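Local coordinates for protein tylactone synthase starter module and modules 1 & 2 (Streptomyces fradiae, PDB 2Z5L) that probably reduces a beta-keto group of the growing polyketide with NADPH, as the first ketoreductase of the tylosin polyketide synthase, and so sets the chirality of the resulting alcohol, at residues A[262-267]-A[287-292]; A[266-271]-A[298-303]; A[338-343]-A[385-390]. One frame throughout, in Å; residues are numbered along the deposited sequence.

Contact 1. Residues A[262-267]-A[287-292]; sequences VLITGG and LVLTSR
T290 presses its hydroxyl side against T265, and the pair illustrates how a pair of parallel strands can pass from apolar to polar chemistry within a few residues. With chi1 at 81°, OG1 of T290 sits between its own backbone N and carbonyl carbon, which lays it 3.4 Å from T265 CA. The other branch, CG2, turns to L263 CD1 on the face covered by helix 324-333. The backbone of T290 is used at both ends: its N donates to I264 O, while its O receives the N-H of G267 at 3.1 Å, in the glycine turn. A water joins G266 N, 2.8 Å away, to T290 OG1, and R292 NH1 adds a weak bond to it.

L287 and I264 carry the opposite face, together with V262 and L289. The CD2 methyl of L287 reaches across to V262 CB at 3.5 Å and meets I264 CD1 at 4.1 Å. Farther along, I264 and L289 run side by side, with I264 CB 3.8 Å from L289 CD2. Because CG1 of I264 is anti to the carbonyl carbon (chi1 -68°), its CD1 can touch both leucines at once. Helix 270-281 covers this face, L279 meeting V262 and I264, and A276 and A280 meeting L287. Between the faces the main chains pair in parallel, a bond from I264 N to V288 O (2.9 Å) lying at the middle of the ladder.

The chemistry is thus divided: aliphatic groups pack on both faces of the strands, beneath helices, whereas at their C-terminal ends a carbonyl, a hydroxyl and a water hold the glycine turn in place, in the region where Rossmann folds commonly receive the dinucleotide.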
loop_
_atom_site.group_PDB
_atom_site.type_symbol
_atom_site.label_atom_id
_atom_site.label_comp_id
_atom_site.label_asym_id
_atom_site.label_seq_id
_atom_site.Cartn_x
_atom_site.Cartn_y
_atom_site.Cartn_z
ATOM N N VAL A 262 -18.984 16.121 -9.311
ATOM C CA VAL A 262 -18.039 15.417 -8.459
ATOM C C VAL A 262 -18.531 13.986 -8.247
ATOM O O VAL A 262 -19.659 13.752 -7.805
ATOM C CB VAL A 262 -17.867 16.124 -7.089
ATOM C CG1 VAL A 262 -16.855 15.382 -6.241
ATOM C CG2 VAL A 262 -17.420 17.565 -7.292
ATOM N N LEU A 263 -17.690 13.031 -8.621
ATOM C CA LEU A 263 -18.005 11.615 -8.477
ATOM C C LEU A 263 -17.369 11.116 -7.187
ATOM O O LEU A 263 -16.161 11.289 -6.985
ATOM C CB LEU A 263 -17.431 10.818 -9.646
ATOM C CG LEU A 263 -17.572 9.300 -9.574
ATOM C CD1 LEU A 263 -19.060 8.910 -9.456
ATOM C CD2 LEU A 263 -16.975 8.673 -10.846
ATOM N N ILE A 264 -18.173 10.492 -6.334
ATOM C CA ILE A 264 -17.678 9.964 -5.060
ATOM C C ILE A 264 -18.059 8.500 -4.868
ATOM O O ILE A 264 -19.243 8.184 -4.693
ATOM C CB ILE A 264 -18.258 10.746 -3.857
ATOM C CG1 ILE A 264 -17.717 12.170 -3.834
ATOM C CG2 ILE A 264 -17.926 10.014 -2.553
ATOM C CD1 ILE A 264 -18.514 13.099 -2.923
ATOM N N THR A 265 -17.074 7.601 -4.888
ATOM C CA THR A 265 -17.417 6.199 -4.666
ATOM C C THR A 265 -17.481 5.966 -3.151
ATOM O O THR A 265 -16.931 6.755 -2.371
ATOM C CB THR A 265 -16.434 5.218 -5.352
ATOM O OG1 THR A 265 -15.175 5.209 -4.676
ATOM C CG2 THR A 265 -16.206 5.632 -6.821
ATOM N N GLY A 266 -18.189 4.920 -2.734
ATOM C CA GLY A 266 -18.342 4.663 -1.318
ATOM C C GLY A 266 -18.978 5.880 -0.673
ATOM O O GLY A 266 -18.651 6.266 0.449
ATOM N N GLY A 267 -19.903 6.503 -1.390
ATOM C CA GLY A 267 -20.566 7.694 -0.867
ATOM C C GLY A 267 -21.545 7.467 0.288
ATOM O O GLY A 267 -21.976 8.425 0.914
ATOM N N LEU A 287 -23.238 16.196 -7.522
ATOM C CA LEU A 287 -22.589 15.108 -6.832
ATOM C C LEU A 287 -23.217 13.840 -7.358
ATOM O O LEU A 287 -24.440 13.769 -7.544
ATOM C CB LEU A 287 -22.815 15.195 -5.316
ATOM C CG LEU A 287 -22.042 16.266 -4.545
ATOM C CD1 LEU A 287 -22.327 16.155 -3.028
ATOM C CD2 LEU A 287 -20.556 16.085 -4.797
ATOM N N VAL A 288 -22.368 12.857 -7.628
ATOM C CA VAL A 288 -22.797 11.553 -8.104
ATOM C C VAL A 288 -22.210 10.573 -7.101
ATOM O O VAL A 288 -20.996 10.433 -7.018
ATOM C CB VAL A 288 -22.239 11.282 -9.505
ATOM C CG1 VAL A 288 -22.482 9.851 -9.896
ATOM C CG2 VAL A 288 -22.916 12.227 -10.495
ATOM N N LEU A 289 -23.075 9.918 -6.336
ATOM C CA LEU A 289 -22.641 8.989 -5.310
ATOM C C LEU A 289 -22.921 7.550 -5.688
ATOM O O LEU A 289 -24.013 7.219 -6.149
ATOM C CB LEU A 289 -23.353 9.320 -3.996
ATOM C CG LEU A 289 -23.403 10.800 -3.622
ATOM C CD1 LEU A 289 -24.325 10.966 -2.425
ATOM C CD2 LEU A 289 -22.019 11.334 -3.322
ATOM N N THR A 290 -21.930 6.687 -5.505
ATOM C CA THR A 290 -22.146 5.290 -5.824
ATOM C C THR A 290 -22.065 4.516 -4.536
ATOM O O THR A 290 -21.337 4.901 -3.623
ATOM C CB THR A 290 -21.096 4.758 -6.800
ATOM O OG1 THR A 290 -19.909 4.420 -6.083
ATOM C CG2 THR A 290 -20.755 5.828 -7.844
ATOM N N SER A 291 -22.838 3.440 -4.461
ATOM C CA SER A 291 -22.856 2.574 -3.287
ATOM C C SER A 291 -23.370 1.190 -3.667
ATOM O O SER A 291 -24.003 1.017 -4.708
ATOM C CB SER A 291 -23.745 3.167 -2.198
ATOM O OG SER A 291 -25.102 3.198 -2.595
ATOM N N ARG A 292 -23.090 0.222 -2.799
ATOM C CA ARG A 292 -23.482 -1.169 -2.975
ATOM C C ARG A 292 -24.980 -1.378 -3.187
ATOM O O ARG A 292 -25.381 -2.164 -4.042
ATOM C CB ARG A 292 -23.012 -1.991 -1.760
ATOM C CG ARG A 292 -23.080 -1.227 -0.416
ATOM C CD ARG A 292 -21.720 -0.640 -0.021
ATOM N NE ARG A 292 -21.772 0.746 0.437
ATOM C CZ ARG A 292 -21.150 1.756 -0.168
ATOM N NH1 ARG A 292 -20.434 1.519 -1.260
ATOM N NH2 ARG A 292 -21.232 2.998 0.314
HETATM O O HOH W 1 -18.810 2.564 -4.137
#

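Contact 2. Residues A[266-271]-A[298-303]; sequences GGMGAI and PGAAEL
M268 reaches from the glycine-rich turn to A300, and its thioether end lies against the first turn of helix 300-308, an example of one side chain joining a turn to the start of a helix. Bends at chi2 (-68°) and chi3 (-82°) fold CE back toward the start of the helix instead of letting the chain run straight out. Sulfur and methyl then have different neighbours. SD lies 4.0 Å from CD1 of L303, and the two side chains run antiparallel alongside one another, L303 coming from the helix and M268 from the turn. CE is modelled 3.4 Å from CB of A300 and 3.6 Å from the carbonyl oxygen of P298, but the exact position of this methyl is doubtful with respect to both neighbours.

G266 and G299 both adopt positive phi, which favours glycine. G266 to G269 form a type I turn, with G269 N bonded to G266 O, and G269 and G299 each occupy the N-cap position of the helix that follows. L303 N returns to G299 O at 2.8 Å, closing the first turn of helix 300-308. R273 makes a polar connection beside the methionine: its NH2 hydrogen-bonds to M268 O and to P298 O.

Across the two segments the adhesion is therefore apolar and small in area, resting on a sulfur, a methyl and two aliphatic residues. M268, within a glycine pattern consistent with a Rossmann dinucleotide-binding turn, thus meets helix 300-308 by dispersion forces, while R273 supplies the directional bonds.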
loop_
_atom_site.group_PDB
_atom_site.type_symbol
_atom_site.label_atom_id
_atom_site.label_comp_id
_atom_site.label_asym_id
_atom_site.label_seq_id
_atom_site.Cartn_x
_atom_site.Cartn_y
_atom_site.Cartn_z
ATOM N N GLY A 266 -18.189 4.920 -2.734
ATOM C CA GLY A 266 -18.342 4.663 -1.318
ATOM C C GLY A 266 -18.978 5.880 -0.673
ATOM O O GLY A 266 -18.651 6.266 0.449
ATOM N N GLY A 267 -19.903 6.503 -1.390
ATOM C CA GLY A 267 -20.566 7.694 -0.867
ATOM C C GLY A 267 -21.545 7.467 0.288
ATOM O O GLY A 267 -21.976 8.425 0.914
ATOM N N MET A 268 -21.924 6.222 0.574
ATOM C CA MET A 268 -22.840 5.994 1.680
ATOM C C MET A 268 -22.058 5.487 2.909
ATOM O O MET A 268 -22.644 4.965 3.858
ATOM C CB MET A 268 -23.951 5.015 1.273
ATOM C CG MET A 268 -24.892 5.589 0.184
ATOM S SD MET A 268 -25.902 6.984 0.829
ATOM C CE MET A 268 -27.173 6.080 1.605
ATOM N N GLY A 269 -20.733 5.657 2.872
ATOM C CA GLY A 269 -19.853 5.260 3.965
ATOM C C GLY A 269 -19.611 6.452 4.870
ATOM O O GLY A 269 -20.000 7.573 4.534
ATOM N N ALA A 270 -18.968 6.240 6.015
ATOM C CA ALA A 270 -18.724 7.334 6.968
ATOM C C ALA A 270 -17.966 8.498 6.346
ATOM O O ALA A 270 -18.300 9.659 6.564
ATOM C CB ALA A 270 -17.943 6.803 8.201
ATOM N N ILE A 271 -16.921 8.180 5.600
ATOM C CA ILE A 271 -16.142 9.206 4.940
ATOM C C ILE A 271 -16.974 9.779 3.777
ATOM O O ILE A 271 -17.168 10.989 3.676
ATOM C CB ILE A 271 -14.817 8.610 4.430
ATOM C CG1 ILE A 271 -13.888 8.364 5.623
ATOM C CG2 ILE A 271 -14.165 9.552 3.418
ATOM C CD1 ILE A 271 -12.618 7.600 5.301
ATOM N N PRO A 298 -29.606 2.793 3.322
ATOM C CA PRO A 298 -30.168 3.484 4.496
ATOM C C PRO A 298 -29.921 4.992 4.627
ATOM O O PRO A 298 -28.783 5.459 4.730
ATOM C CB PRO A 298 -29.642 2.653 5.682
ATOM C CG PRO A 298 -28.378 2.044 5.179
ATOM C CD PRO A 298 -28.677 1.710 3.708
ATOM N N GLY A 299 -31.021 5.735 4.632
ATOM C CA GLY A 299 -30.956 7.179 4.734
ATOM C C GLY A 299 -30.441 7.792 3.439
ATOM O O GLY A 299 -30.006 8.949 3.425
ATOM N N ALA A 300 -30.478 7.002 2.360
ATOM C CA ALA A 300 -30.000 7.443 1.046
ATOM C C ALA A 300 -30.812 8.646 0.619
ATOM O O ALA A 300 -30.254 9.711 0.347
ATOM C CB ALA A 300 -30.126 6.311 0.024
ATOM N N ALA A 301 -32.131 8.474 0.619
ATOM C CA ALA A 301 -33.080 9.507 0.226
ATOM C C ALA A 301 -32.952 10.747 1.101
ATOM O O ALA A 301 -32.939 11.888 0.615
ATOM C CB ALA A 301 -34.534 8.945 0.290
ATOM N N GLU A 302 -32.856 10.522 2.407
ATOM C CA GLU A 302 -32.724 11.613 3.365
ATOM C C GLU A 302 -31.450 12.413 3.117
ATOM O O GLU A 302 -31.478 13.643 3.071
ATOM C CB GLU A 302 -32.737 11.074 4.797
ATOM C CG GLU A 302 -34.061 10.457 5.217
ATOM C CD GLU A 302 -34.286 9.088 4.606
ATOM O OE1 GLU A 302 -33.353 8.562 3.962
ATOM O OE2 GLU A 302 -35.394 8.537 4.770
ATOM N N LEU A 303 -30.335 11.707 2.960
ATOM C CA LEU A 303 -29.046 12.353 2.691
ATOM C C LEU A 303 -29.052 13.224 1.423
ATOM O O LEU A 303 -28.581 14.365 1.453
ATOM C CB LEU A 303 -27.956 11.286 2.565
ATOM C CG LEU A 303 -26.484 11.655 2.829
ATOM C CD1 LEU A 303 -25.604 10.882 1.865
ATOM C CD2 LEU A 303 -26.243 13.131 2.698
#

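Contact 3. Residues A[338-343]-A[385-390]; sequences AVFHTA and AFVLFS
F340 and V387 stand next to each other on the same face of two parallel strands, a ridge of ring and branched methyls. CG2 of V387 comes to 3.4 Å from CE1 of the ring. F389 fills the next position: its CE1 meets F340 CD1 at 4.1 Å, each atom near the plane of the other ring, so the phenyls touch at their rims. T342 CG2 lies over one face of the F389 ring, offset toward its CD1-CE1 side, in a CH-pi contact 4.0 Å from the centroid. Ahead of F386, A338 CB meets A385 CB at 3.5 Å, small knobs that let the chains come close.

On the other face L388 CD2 rests against H341 CB, while the imidazole continues to T265 OG1 through ND1 and to K366 O through NE2. Helices 270-281 and 457-470 cover the F340 and F389 side, and helix 356-376 the other. A ladder of backbone bonds, such as H341 N to V387 O at 2.9 Å, runs between the faces. The pattern is that of the parallel Rossmann sheet of short-chain dehydrogenases/reductases, with helices packed on both sides.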
loop_
_atom_site.group_PDB
_atom_site.type_symbol
_atom_site.label_atom_id
_atom_site.label_comp_id
_atom_site.label_asym_id
_atom_site.label_seq_id
_atom_site.Cartn_x
_atom_site.Cartn_y
_atom_site.Cartn_z
ATOM N N ALA A 338 -14.073 15.983 -11.035
ATOM C CA ALA A 338 -13.325 15.479 -9.890
ATOM C C ALA A 338 -13.891 14.122 -9.456
ATOM O O ALA A 338 -15.111 13.927 -9.426
ATOM C CB ALA A 338 -13.399 16.480 -8.741
ATOM N N VAL A 339 -12.992 13.193 -9.133
ATOM C CA VAL A 339 -13.366 11.851 -8.679
ATOM C C VAL A 339 -12.764 11.596 -7.303
ATOM O O VAL A 339 -11.591 11.882 -7.076
ATOM C CB VAL A 339 -12.851 10.753 -9.648
ATOM C CG1 VAL A 339 -13.197 9.369 -9.114
ATOM C CG2 VAL A 339 -13.467 10.939 -11.017
ATOM N N PHE A 340 -13.569 11.075 -6.379
ATOM C CA PHE A 340 -13.096 10.756 -5.026
ATOM C C PHE A 340 -13.425 9.282 -4.756
ATOM O O PHE A 340 -14.591 8.896 -4.672
ATOM C CB PHE A 340 -13.778 11.653 -3.994
ATOM C CG PHE A 340 -13.330 13.095 -4.049
ATOM C CD1 PHE A 340 -12.263 13.546 -3.288
ATOM C CD2 PHE A 340 -13.986 14.006 -4.859
ATOM C CE1 PHE A 340 -11.869 14.892 -3.322
ATOM C CE2 PHE A 340 -13.602 15.349 -4.901
ATOM C CZ PHE A 340 -12.543 15.789 -4.135
ATOM N N HIS A 341 -12.393 8.460 -4.622
ATOM C CA HIS A 341 -12.572 7.031 -4.389
ATOM C C HIS A 341 -12.443 6.672 -2.914
ATOM O O HIS A 341 -11.332 6.529 -2.413
ATOM C CB HIS A 341 -11.532 6.252 -5.198
ATOM C CG HIS A 341 -11.752 4.771 -5.211
ATOM N ND1 HIS A 341 -12.964 4.203 -5.536
ATOM C CD2 HIS A 341 -10.910 3.744 -4.945
ATOM C CE1 HIS A 341 -12.861 2.885 -5.467
ATOM N NE2 HIS A 341 -11.627 2.582 -5.110
ATOM N N THR A 342 -13.569 6.532 -2.216
ATOM C CA THR A 342 -13.507 6.175 -0.802
ATOM C C THR A 342 -13.952 4.723 -0.597
ATOM O O THR A 342 -13.871 4.205 0.513
ATOM C CB THR A 342 -14.359 7.127 0.105
ATOM O OG1 THR A 342 -15.690 6.638 0.199
ATOM C CG2 THR A 342 -14.456 8.545 -0.475
ATOM N N ALA A 343 -14.400 4.055 -1.666
ATOM C CA ALA A 343 -14.863 2.664 -1.545
ATOM C C ALA A 343 -13.800 1.688 -1.045
ATOM O O ALA A 343 -12.612 1.827 -1.331
ATOM C CB ALA A 343 -15.426 2.163 -2.873
ATOM N N ALA A 385 -9.271 16.356 -11.102
ATOM C CA ALA A 385 -9.050 15.853 -9.758
ATOM C C ALA A 385 -9.360 14.364 -9.672
ATOM O O ALA A 385 -10.449 13.917 -10.026
ATOM C CB ALA A 385 -9.892 16.630 -8.773
ATOM N N PHE A 386 -8.374 13.607 -9.204
ATOM C CA PHE A 386 -8.471 12.162 -9.050
ATOM C C PHE A 386 -7.911 11.857 -7.652
ATOM O O PHE A 386 -6.695 11.739 -7.456
ATOM C CB PHE A 386 -7.619 11.497 -10.134
ATOM C CG PHE A 386 -7.974 10.066 -10.413
ATOM C CD1 PHE A 386 -9.060 9.743 -11.215
ATOM C CD2 PHE A 386 -7.206 9.035 -9.882
ATOM C CE1 PHE A 386 -9.372 8.407 -11.491
ATOM C CE2 PHE A 386 -7.510 7.698 -10.152
ATOM C CZ PHE A 386 -8.595 7.383 -10.956
ATOM N N VAL A 387 -8.802 11.731 -6.678
ATOM C CA VAL A 387 -8.389 11.489 -5.308
ATOM C C VAL A 387 -8.615 10.065 -4.826
ATOM O O VAL A 387 -9.735 9.540 -4.866
ATOM C CB VAL A 387 -9.127 12.454 -4.369
ATOM C CG1 VAL A 387 -8.493 12.439 -2.998
ATOM C CG2 VAL A 387 -9.100 13.847 -4.959
ATOM N N LEU A 388 -7.545 9.440 -4.356
ATOM C CA LEU A 388 -7.652 8.083 -3.860
ATOM C C LEU A 388 -7.416 8.097 -2.365
ATOM O O LEU A 388 -6.470 8.727 -1.870
ATOM C CB LEU A 388 -6.642 7.164 -4.563
ATOM C CG LEU A 388 -6.689 7.125 -6.103
ATOM C CD1 LEU A 388 -5.585 6.232 -6.609
ATOM C CD2 LEU A 388 -8.039 6.617 -6.606
ATOM N N PHE A 389 -8.308 7.425 -1.647
ATOM C CA PHE A 389 -8.219 7.330 -0.188
ATOM C C PHE A 389 -7.473 6.062 0.169
ATOM O O PHE A 389 -8.024 4.966 0.135
ATOM C CB PHE A 389 -9.617 7.306 0.433
ATOM C CG PHE A 389 -10.253 8.654 0.510
ATOM C CD1 PHE A 389 -10.533 9.365 -0.651
ATOM C CD2 PHE A 389 -10.564 9.222 1.738
ATOM C CE1 PHE A 389 -11.117 10.628 -0.594
ATOM C CE2 PHE A 389 -11.147 10.483 1.802
ATOM C CZ PHE A 389 -11.426 11.188 0.629
ATOM N N SER A 390 -6.199 6.231 0.494
ATOM C CA SER A 390 -5.348 5.128 0.865
ATOM C C SER A 390 -5.378 5.003 2.389
ATOM O O SER A 390 -6.199 5.624 3.060
ATOM C CB SER A 390 -3.922 5.387 0.356
ATOM O OG SER A 390 -3.106 4.254 0.531
#

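Contacts 1 and 3 both belong to the buried core and are neighbours in one parallel sheet, strands 261-265 and 338-341 lying side by side, so the aliphatic face of contact 1 continues into the aromatic face of contact 3. Contact 2 is smaller and partly exposed. It shares G266 and G267 with contact 1 and sits where strand 261-265 gives way to helix 270-281, the element that also covers contact 3. The chemistry follows the place: backbone ladders with side-chain layers on both faces in the core, a methionine against helix and loop near the surface. T342 OG1 of contact 3 hydrogen-bonds to T265 O of contact 1, next to the glycine turn.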